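Local coordinates for protein xyloglucanase (Paenibacillus pabuli, PDB 2JEP) that hydrolyses xyloglucan of the plant cell wall, as a family 5 glycoside hydrolase built on a TIM barrel, at residues E155-V160 / N203-D208; F240-D245 / D310-Q315. All coordinates share one frame; numbering follows the deposited sequence.

Interaction 1: E155-V160 / N203-D208; sequences EKYKKV and NQIFVD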
ATOM      1  N   GLU A 155       2.999  15.758  16.733  1.00  8.98           N
ATOM      2  CA  GLU A 155       2.530  15.236  17.996  1.00  9.28           C
ATOM      3  C   GLU A 155       1.278  14.386  17.845  1.00  9.24           C
ATOM      4  O   GLU A 155       1.151  13.348  18.462  1.00 10.03           O
ATOM      5  CB  GLU A 155       2.283  16.400  18.972  1.00 10.41           C
ATOM      6  CG  GLU A 155       1.779  16.014  20.346  1.00 11.73           C
ATOM      7  CD  GLU A 155       2.741  15.245  21.202  1.00 15.36           C
ATOM      8  OE1 GLU A 155       3.962  15.280  20.932  1.00 16.99           O
ATOM      9  OE2 GLU A 155       2.249  14.619  22.204  1.00 17.96           O
ATOM     10  N   LYS A 156       0.351  14.833  17.019  1.00  9.09           N
ATOM     11  CA  LYS A 156      -0.846  14.058  16.727  1.00  9.17           C
ATOM     12  C   LYS A 156      -0.471  12.715  16.135  1.00  8.52           C
ATOM     13  O   LYS A 156      -0.996  11.675  16.518  1.00  9.24           O
ATOM     14  CB  LYS A 156      -1.729  14.847  15.772  1.00  9.29           C
ATOM     15  CG  LYS A 156      -3.070  14.201  15.404  1.00  9.07           C
ATOM     16  CD  LYS A 156      -3.956  15.208  14.662  1.00 10.07           C
ATOM     17  CE  LYS A 156      -5.271  14.634  14.209  1.00 10.85           C
ATOM     18  NZ  LYS A 156      -6.142  15.725  13.656  1.00 15.01           N
ATOM     19  N   TYR A 157       0.430  12.736  15.161  1.00  8.26           N
ATOM     20  CA  TYR A 157       0.886  11.507  14.524  1.00  8.12           C
ATOM     21  C   TYR A 157       1.516  10.528  15.521  1.00  8.24           C
ATOM     22  O   TYR A 157       1.214   9.327  15.516  1.00  8.16           O
ATOM     23  CB  TYR A 157       1.861  11.889  13.409  1.00  8.07           C
ATOM     24  CG  TYR A 157       2.374  10.759  12.556  1.00  6.86           C
ATOM     25  CD1 TYR A 157       1.539  10.115  11.650  1.00  6.94           C
ATOM     26  CD2 TYR A 157       3.703  10.373  12.608  1.00  6.86           C
ATOM     27  CE1 TYR A 157       2.023   9.135  10.807  1.00  6.87           C
ATOM     28  CE2 TYR A 157       4.192   9.381  11.780  1.00  6.53           C
ATOM     29  CZ  TYR A 157       3.357   8.758  10.872  1.00  6.69           C
ATOM     30  OH  TYR A 157       3.872   7.764  10.055  1.00  7.58           O
ATOM     31  N   LYS A 158       2.394  11.041  16.387  1.00  8.19           N
ATOM     32  CA  LYS A 158       2.955  10.238  17.448  1.00  8.97           C
ATOM     33  C   LYS A 158       1.862   9.596  18.303  1.00  9.04           C
ATOM     34  O   LYS A 158       1.889   8.397  18.574  1.00  8.85           O
ATOM     35  CB  LYS A 158       3.903  11.087  18.310  1.00  9.54           C
ATOM     36  CG  LYS A 158       4.486  10.348  19.541  1.00 11.12           C
ATOM     37  CD  LYS A 158       5.263  11.336  20.401  1.00 15.26           C
ATOM     38  CE  LYS A 158       5.681  10.820  21.742  1.00 21.32           C
ATOM     39  NZ  LYS A 158       6.314  11.959  22.472  1.00 25.82           N
ATOM     40  N   LYS A 159       0.921  10.408  18.786  1.00  8.99           N
ATOM     41  CA  LYS A 159      -0.108   9.885  19.682  1.00  9.81           C
ATOM     42  C   LYS A 159      -1.005   8.860  18.985  1.00  9.55           C
ATOM     43  O   LYS A 159      -1.410   7.868  19.609  1.00  9.88           O
ATOM     44  CB  LYS A 159      -0.940  11.043  20.256  1.00 11.20           C
ATOM     45  CG  LYS A 159      -0.190  11.934  21.235  1.00 13.31           C
ATOM     46  CD  LYS A 159       0.153  11.184  22.534  1.00 18.04           C
ATOM     47  CE  LYS A 159       0.554  12.105  23.683  1.00 20.75           C
ATOM     48  NZ  LYS A 159       0.721  11.263  24.923  1.00 25.94           N
ATOM     49  N   VAL A 160      -1.314   9.096  17.701  1.00  8.71           N
ATOM     50  CA  VAL A 160      -2.121   8.161  16.932  1.00  8.89           C
ATOM     51  C   VAL A 160      -1.369   6.842  16.780  1.00  8.52           C
ATOM     52  O   VAL A 160      -1.926   5.783  17.074  1.00  8.72           O
ATOM     53  CB  VAL A 160      -2.529   8.798  15.596  1.00  8.92           C
ATOM     54  CG1 VAL A 160      -3.097   7.758  14.621  1.00 10.38           C
ATOM     55  CG2 VAL A 160      -3.529   9.911  15.872  1.00 10.33           C
ATOM     56  N   ASN A 203       8.365   9.459   9.160  1.00  6.18           N
ATOM     57  CA  ASN A 203       8.806   8.057   9.189  1.00  6.44           C
ATOM     58  C   ASN A 203       9.634   7.767  10.440  1.00  6.41           C
ATOM     59  O   ASN A 203       9.486   6.704  11.033  1.00  7.00           O
ATOM     60  CB  ASN A 203       9.611   7.681   7.940  1.00  6.46           C
ATOM     61  CG  ASN A 203       8.740   7.402   6.728  1.00  6.76           C
ATOM     62  OD1 ASN A 203       7.595   6.990   6.866  1.00  7.37           O
ATOM     63  ND2 ASN A 203       9.298   7.579   5.523  1.00  7.29           N
ATOM     64  N   GLN A 204      10.498   8.701  10.821  1.00  6.71           N
ATOM     65  CA  GLN A 204      11.350   8.493  12.017  1.00  7.12           C
ATOM     66  C   GLN A 204      10.527   8.442  13.297  1.00  7.23           C
ATOM     67  O   GLN A 204      10.747   7.606  14.169  1.00  7.75           O
ATOM     68  CB  GLN A 204      12.417   9.581  12.095  1.00  7.34           C
ATOM     69  CG  GLN A 204      13.457   9.285  13.175  1.00  8.16           C
ATOM     70  CD  GLN A 204      14.240   8.029  12.836  1.00  7.88           C
ATOM     71  OE1 GLN A 204      15.012   8.013  11.867  1.00  9.53           O
ATOM     72  NE2 GLN A 204      14.008   6.950  13.587  1.00  9.35           N
ATOM     73  N   ILE A 205       9.589   9.379  13.428  1.00  6.96           N
ATOM     74  CA  ILE A 205       8.669   9.393  14.579  1.00  7.58           C
ATOM     75  C   ILE A 205       7.880   8.095  14.670  1.00  7.57           C
ATOM     76  O   ILE A 205       7.729   7.503  15.762  1.00  7.95           O
ATOM     77  CB  ILE A 205       7.702  10.620  14.489  1.00  7.97           C
ATOM     78  CG1 ILE A 205       8.483  11.921  14.703  1.00 10.13           C
ATOM     79  CG2 ILE A 205       6.574  10.520  15.525  1.00  9.20           C
ATOM     80  CD1 ILE A 205       7.760  13.167  14.165  1.00 10.98           C
ATOM     81  N   PHE A 206       7.356   7.657  13.530  1.00  7.16           N
ATOM     82  CA  PHE A 206       6.632   6.386  13.482  1.00  7.65           C
ATOM     83  C   PHE A 206       7.497   5.246  14.005  1.00  7.48           C
ATOM     84  O   PHE A 206       7.076   4.481  14.886  1.00  7.83           O
ATOM     85  CB  PHE A 206       6.152   6.141  12.038  1.00  7.37           C
ATOM     86  CG  PHE A 206       5.863   4.719  11.707  1.00  6.75           C
ATOM     87  CD1 PHE A 206       4.694   4.106  12.127  1.00  7.20           C
ATOM     88  CD2 PHE A 206       6.730   3.988  10.908  1.00  6.93           C
ATOM     89  CE1 PHE A 206       4.415   2.787  11.735  1.00  7.35           C
ATOM     90  CE2 PHE A 206       6.452   2.700  10.530  1.00  7.76           C
ATOM     91  CZ  PHE A 206       5.296   2.088  10.952  1.00  7.73           C
ATOM     92  N   VAL A 207       8.687   5.085  13.440  1.00  7.41           N
ATOM     93  CA  VAL A 207       9.530   3.956  13.820  1.00  7.32           C
ATOM     94  C   VAL A 207       9.806   3.978  15.328  1.00  8.00           C
ATOM     95  O   VAL A 207       9.574   2.994  16.026  1.00  8.83           O
ATOM     96  CB  VAL A 207      10.847   3.929  13.001  1.00  7.78           C
ATOM     97  CG1 VAL A 207      11.847   2.927  13.601  1.00  8.09           C
ATOM     98  CG2 VAL A 207      10.580   3.619  11.484  1.00  8.22           C
ATOM     99  N   ASP A 208      10.285   5.109  15.820  1.00  8.16           N
ATOM    100  CA  ASP A 208      10.692   5.166  17.220  1.00  8.74           C
ATOM    101  C   ASP A 208       9.505   5.047  18.167  1.00  8.84           C
ATOM    102  O   ASP A 208       9.609   4.437  19.232  1.00  9.95           O
ATOM    103  CB  ASP A 208      11.415   6.466  17.510  1.00  8.98           C
ATOM    104  CG  ASP A 208      12.754   6.599  16.769  1.00  9.93           C
ATOM    105  OD1 ASP A 208      13.364   5.591  16.397  1.00  9.88           O
ATOM    106  OD2 ASP A 208      13.213   7.738  16.595  1.00  9.92           O
TER

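Interaction 2: F240-D245 / D310-Q315; sequences FTLPTD and DKFVTQ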
ATOM      1  N   PHE A 240      15.021  11.676   0.064  1.00  7.53           N
ATOM      2  CA  PHE A 240      14.629  10.551   0.928  1.00  7.43           C
ATOM      3  C   PHE A 240      15.795  10.141   1.825  1.00  7.24           C
ATOM      4  O   PHE A 240      16.924  10.057   1.365  1.00  8.61           O
ATOM      5  CB  PHE A 240      14.210   9.344   0.081  1.00  7.30           C
ATOM      6  CG  PHE A 240      13.720   8.158   0.884  1.00  8.06           C
ATOM      7  CD1 PHE A 240      12.515   8.202   1.551  1.00  8.22           C
ATOM      8  CD2 PHE A 240      14.489   7.019   1.007  1.00  9.45           C
ATOM      9  CE1 PHE A 240      12.077   7.101   2.265  1.00  9.73           C
ATOM     10  CE2 PHE A 240      14.057   5.939   1.754  1.00  9.95           C
ATOM     11  CZ  PHE A 240      12.853   5.983   2.376  1.00  9.52           C
ATOM     12  N   THR A 241      15.501   9.867   3.095  1.00  7.94           N
ATOM     13  CA  THR A 241      16.453   9.270   4.002  1.00  8.01           C
ATOM     14  C   THR A 241      15.863   8.045   4.677  1.00  8.19           C
ATOM     15  O   THR A 241      14.660   7.985   4.932  1.00  9.83           O
ATOM     16  CB  THR A 241      16.992  10.256   5.053  1.00  8.70           C
ATOM     17  OG1 THR A 241      15.919  10.714   5.873  1.00 10.58           O
ATOM     18  CG2 THR A 241      17.711  11.440   4.388  1.00 10.57           C
ATOM     19  N   LEU A 242      16.712   7.071   4.956  1.00  8.49           N
ATOM     20  CA  LEU A 242      16.295   5.878   5.678  1.00  8.96           C
ATOM     21  C   LEU A 242      16.251   6.180   7.174  1.00  9.52           C
ATOM     22  O   LEU A 242      17.167   6.790   7.716  1.00 10.79           O
ATOM     23  CB  LEU A 242      17.254   4.714   5.396  1.00  9.75           C
ATOM     24  CG  LEU A 242      17.128   4.156   3.976  1.00 10.97           C
ATOM     25  CD1 LEU A 242      18.416   3.426   3.600  1.00 13.97           C
ATOM     26  CD2 LEU A 242      15.883   3.271   3.819  1.00 11.47           C
ATOM     27  N   PRO A 243      15.186   5.757   7.863  1.00  9.72           N
ATOM     28  CA  PRO A 243      15.141   6.017   9.287  1.00 10.22           C
ATOM     29  C   PRO A 243      16.170   5.210  10.059  1.00 10.12           C
ATOM     30  O   PRO A 243      16.534   4.121   9.633  1.00 11.49           O
ATOM     31  CB  PRO A 243      13.735   5.572   9.682  1.00 11.08           C
ATOM     32  CG  PRO A 243      13.312   4.658   8.648  1.00 13.86           C
ATOM     33  CD  PRO A 243      13.992   5.033   7.397  1.00 10.76           C
ATOM     34  N   THR A 244      16.617   5.730  11.196  1.00  9.08           N
ATOM     35  CA  THR A 244      17.347   4.915  12.149  1.00  9.63           C
ATOM     36  C   THR A 244      16.323   4.067  12.911  1.00  9.45           C
ATOM     37  O   THR A 244      15.131   4.346  12.885  1.00  9.36           O
ATOM     38  CB  THR A 244      18.143   5.792  13.150  1.00  9.55           C
ATOM     39  OG1 THR A 244      17.254   6.666  13.866  1.00 10.40           O
ATOM     40  CG2 THR A 244      19.196   6.642  12.429  1.00 10.65           C
ATOM     41  N   ASP A 245      16.783   3.043  13.614  1.00  9.25           N
ATOM     42  CA  ASP A 245      15.866   2.177  14.354  1.00  9.02           C
ATOM     43  C   ASP A 245      16.516   1.749  15.665  1.00  9.64           C
ATOM     44  O   ASP A 245      16.590   0.572  16.000  1.00 10.11           O
ATOM     45  CB  ASP A 245      15.489   0.981  13.460  1.00  8.87           C
ATOM     46  CG  ASP A 245      14.230   0.246  13.923  1.00  8.03           C
ATOM     47  OD1 ASP A 245      13.579   0.664  14.899  1.00  9.00           O
ATOM     48  OD2 ASP A 245      13.895  -0.762  13.274  1.00  9.66           O
ATOM     49  N   ASP A 310      18.251  -2.160  -6.693  1.00 10.35           N
ATOM     50  CA  ASP A 310      19.625  -1.680  -6.548  1.00 11.32           C
ATOM     51  C   ASP A 310      19.783  -0.756  -5.327  1.00 11.43           C
ATOM     52  O   ASP A 310      20.799  -0.799  -4.631  1.00 13.31           O
ATOM     53  CB  ASP A 310      20.040  -0.928  -7.798  1.00 11.82           C
ATOM     54  CG  ASP A 310      20.303  -1.827  -8.991  1.00 13.07           C
ATOM     55  OD1 ASP A 310      20.477  -3.045  -8.832  1.00 15.90           O
ATOM     56  OD2 ASP A 310      20.339  -1.288 -10.113  1.00 15.75           O
ATOM     57  N   LYS A 311      18.796   0.095  -5.068  1.00 11.11           N
ATOM     58  CA  LYS A 311      18.912   1.085  -4.007  0.50 11.05           C
ATOM     59  C   LYS A 311      18.619   0.489  -2.634  1.00 10.81           C
ATOM     60  O   LYS A 311      19.286   0.831  -1.666  1.00 12.39           O
ATOM     61  CB  LYS A 311      17.995   2.283  -4.275  0.50 11.37           C
ATOM     62  CG  LYS A 311      18.105   3.421  -3.267  0.50 11.76           C
ATOM     63  CD  LYS A 311      19.509   3.997  -3.128  0.50 12.97           C
ATOM     64  CE  LYS A 311      20.035   4.604  -4.418  0.50 15.53           C
ATOM     65  NZ  LYS A 311      21.342   5.278  -4.196  0.50 17.84           N
ATOM     66  N   PHE A 312      17.604  -0.373  -2.552  1.00  9.75           N
ATOM     67  CA  PHE A 312      17.080  -0.820  -1.269  1.00  9.68           C
ATOM     68  C   PHE A 312      17.258  -2.293  -1.000  1.00 10.60           C
ATOM     69  O   PHE A 312      17.763  -2.661   0.062  1.00 11.38           O
ATOM     70  CB  PHE A 312      15.613  -0.404  -1.117  1.00  9.12           C
ATOM     71  CG  PHE A 312      15.416   1.071  -1.184  1.00  8.86           C
ATOM     72  CD1 PHE A 312      15.977   1.888  -0.214  1.00  9.57           C
ATOM     73  CD2 PHE A 312      14.667   1.649  -2.197  1.00  8.56           C
ATOM     74  CE1 PHE A 312      15.830   3.228  -0.274  1.00 10.40           C
ATOM     75  CE2 PHE A 312      14.513   3.023  -2.246  1.00 10.79           C
ATOM     76  CZ  PHE A 312      15.086   3.800  -1.276  1.00  9.94           C
ATOM     77  N   VAL A 313      16.817  -3.157  -1.911  1.00 10.60           N
ATOM     78  CA  VAL A 313      16.845  -4.597  -1.634  1.00 11.43           C
ATOM     79  C   VAL A 313      18.266  -5.068  -1.342  1.00 12.91           C
ATOM     80  O   VAL A 313      18.484  -5.872  -0.410  1.00 13.89           O
ATOM     81  CB  VAL A 313      16.224  -5.441  -2.776  1.00 10.87           C
ATOM     82  CG1 VAL A 313      16.306  -6.948  -2.424  1.00 12.59           C
ATOM     83  CG2 VAL A 313      14.736  -5.044  -3.018  1.00 12.27           C
ATOM     84  N   THR A 314      19.218  -4.561  -2.123  1.00 13.66           N
ATOM     85  CA  THR A 314      20.622  -4.939  -1.958  1.00 15.15           C
ATOM     86  C   THR A 314      21.196  -4.502  -0.623  1.00 15.41           C
ATOM     87  O   THR A 314      22.276  -4.981  -0.243  1.00 16.92           O
ATOM     88  CB  THR A 314      21.527  -4.316  -3.048  1.00 15.92           C
ATOM     89  OG1 THR A 314      21.479  -2.883  -3.011  1.00 18.45           O
ATOM     90  CG2 THR A 314      21.187  -4.842  -4.426  1.00 18.08           C
ATOM     91  N   GLN A 315      20.558  -3.534   0.026  1.00 14.85           N
ATOM     92  CA  GLN A 315      21.028  -3.025   1.324  1.00 15.42           C
ATOM     93  C   GLN A 315      20.319  -3.691   2.489  1.00 14.21           C
ATOM     94  O   GLN A 315      20.522  -3.306   3.650  1.00 15.28           O
ATOM     95  CB  GLN A 315      20.845  -1.512   1.382  1.00 16.57           C
ATOM     96  CG  GLN A 315      21.519  -0.730   0.240  1.00 19.87           C
ATOM     97  CD  GLN A 315      22.959  -1.143  -0.035  1.00 26.05           C
ATOM     98  OE1 GLN A 315      23.281  -1.663  -1.111  1.00 31.47           O
ATOM     99  NE2 GLN A 315      23.823  -0.909   0.933  1.00 28.10           N
TER

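Interaction 1: E155-V160 / N203-D208
Y157 reaches from helix 150-167 to helix 193-211 and brings CE2 and the hydroxyl end of its ring up to the beta carbon of F206. Its CE2 is 3.8 Å from F206 CB, and the hydroxyl comes closer still, OH to F206 CB being 3.4 Å. The ring approaches that carbon obliquely, while the methyl CG2 of I205 meets it at the edge, near the ring plane, 4.1 Å from Y157 CD2. With CG anti to the backbone N (chi1 -176°), the phenol is carried across to the neighbouring helix, far enough for its OH to hydrogen-bond the carbonyl oxygen of S179, which satisfies the polar end of a buried side chain. I205 uses the same methyl a second time: CG2 also rests 3.9 Å from K158 CB, whose extended chain then leads the ammonium group away from the neighbouring helix. W161 packs edge-to-face with both Y157 and F206, and F206 continues onto L222 and V224 of strand 222-225. With an alanine here in place of Y157, F206 CB and I205 CG2 would probably face a gap and the S179 carbonyl would lose its phenolic donor. The principle illustrated is reach: one long aromatic extends across where the axes of 155-160 and 203-208 approach to 9.5 Å. The two segments run in broadly the same direction, crossing at -29°; their helices follow consecutive barrel strands and pack side by side, as expected in the outer layer of a (beta/alpha)8 TIM barrel.

Interaction 2: F240-D245 / D310-Q315
An irregular, largely extended backbone, 240-245, faces the C-terminal part of helix 298-313 without coming near its main chain: the closest alpha carbons, those of L242 and F312, stand 9.7 Å apart. The helical segment has a wider pi-type turn at 310-313, and beyond it Q315 N hydrogen-bonds back to F312 O. Side chains alone span the distance. F312, buried, turns its CE1 and CZ atoms to F240, and CE2 of F240 lies 3.8 Å from F312 CE1. The two rings are almost perpendicular, at 87°, with centroids 5.8 Å apart, yet they meet obliquely. F240 has CG anti to its main-chain nitrogen (chi1 -177°), which swings the ring towards the helix. L242 adds a methyl to the same end of the F312 ring, CD2 being 4.1 Å from F312 CE1, again at a slant. Further in, both L242 and F312 rest on I261 of strand 259-265, and F312 also touches V319 of strand 319-324. The contact is thus carried by carbon against carbon, two aromatic rings and one methyl, and with only 112 Å² buried its cohesion should come from van der Waals packing and exclusion of water, with little of the directionality that polar bonds would impose.

Overall arrangement
Interactions 1 and 2 come in series along the chain, the first closing before the second opens, and their centres lie about 19 Å apart on the outside of the same eight-stranded parallel barrel. Interaction 1 joins helices 150-167 and 193-211; interaction 2 joins the loop between helix 231-235 and strand 259-265 to the end of helix 298-313. They meet where 240-245 runs past helix 193-211: Q204 OE1 probably accepts a hydrogen bond from T244 N at 2.9 Å, and V207 packs against D245. Helix 193-211 is therefore common ground, and through it the two contacts are linked in the layer around the barrel.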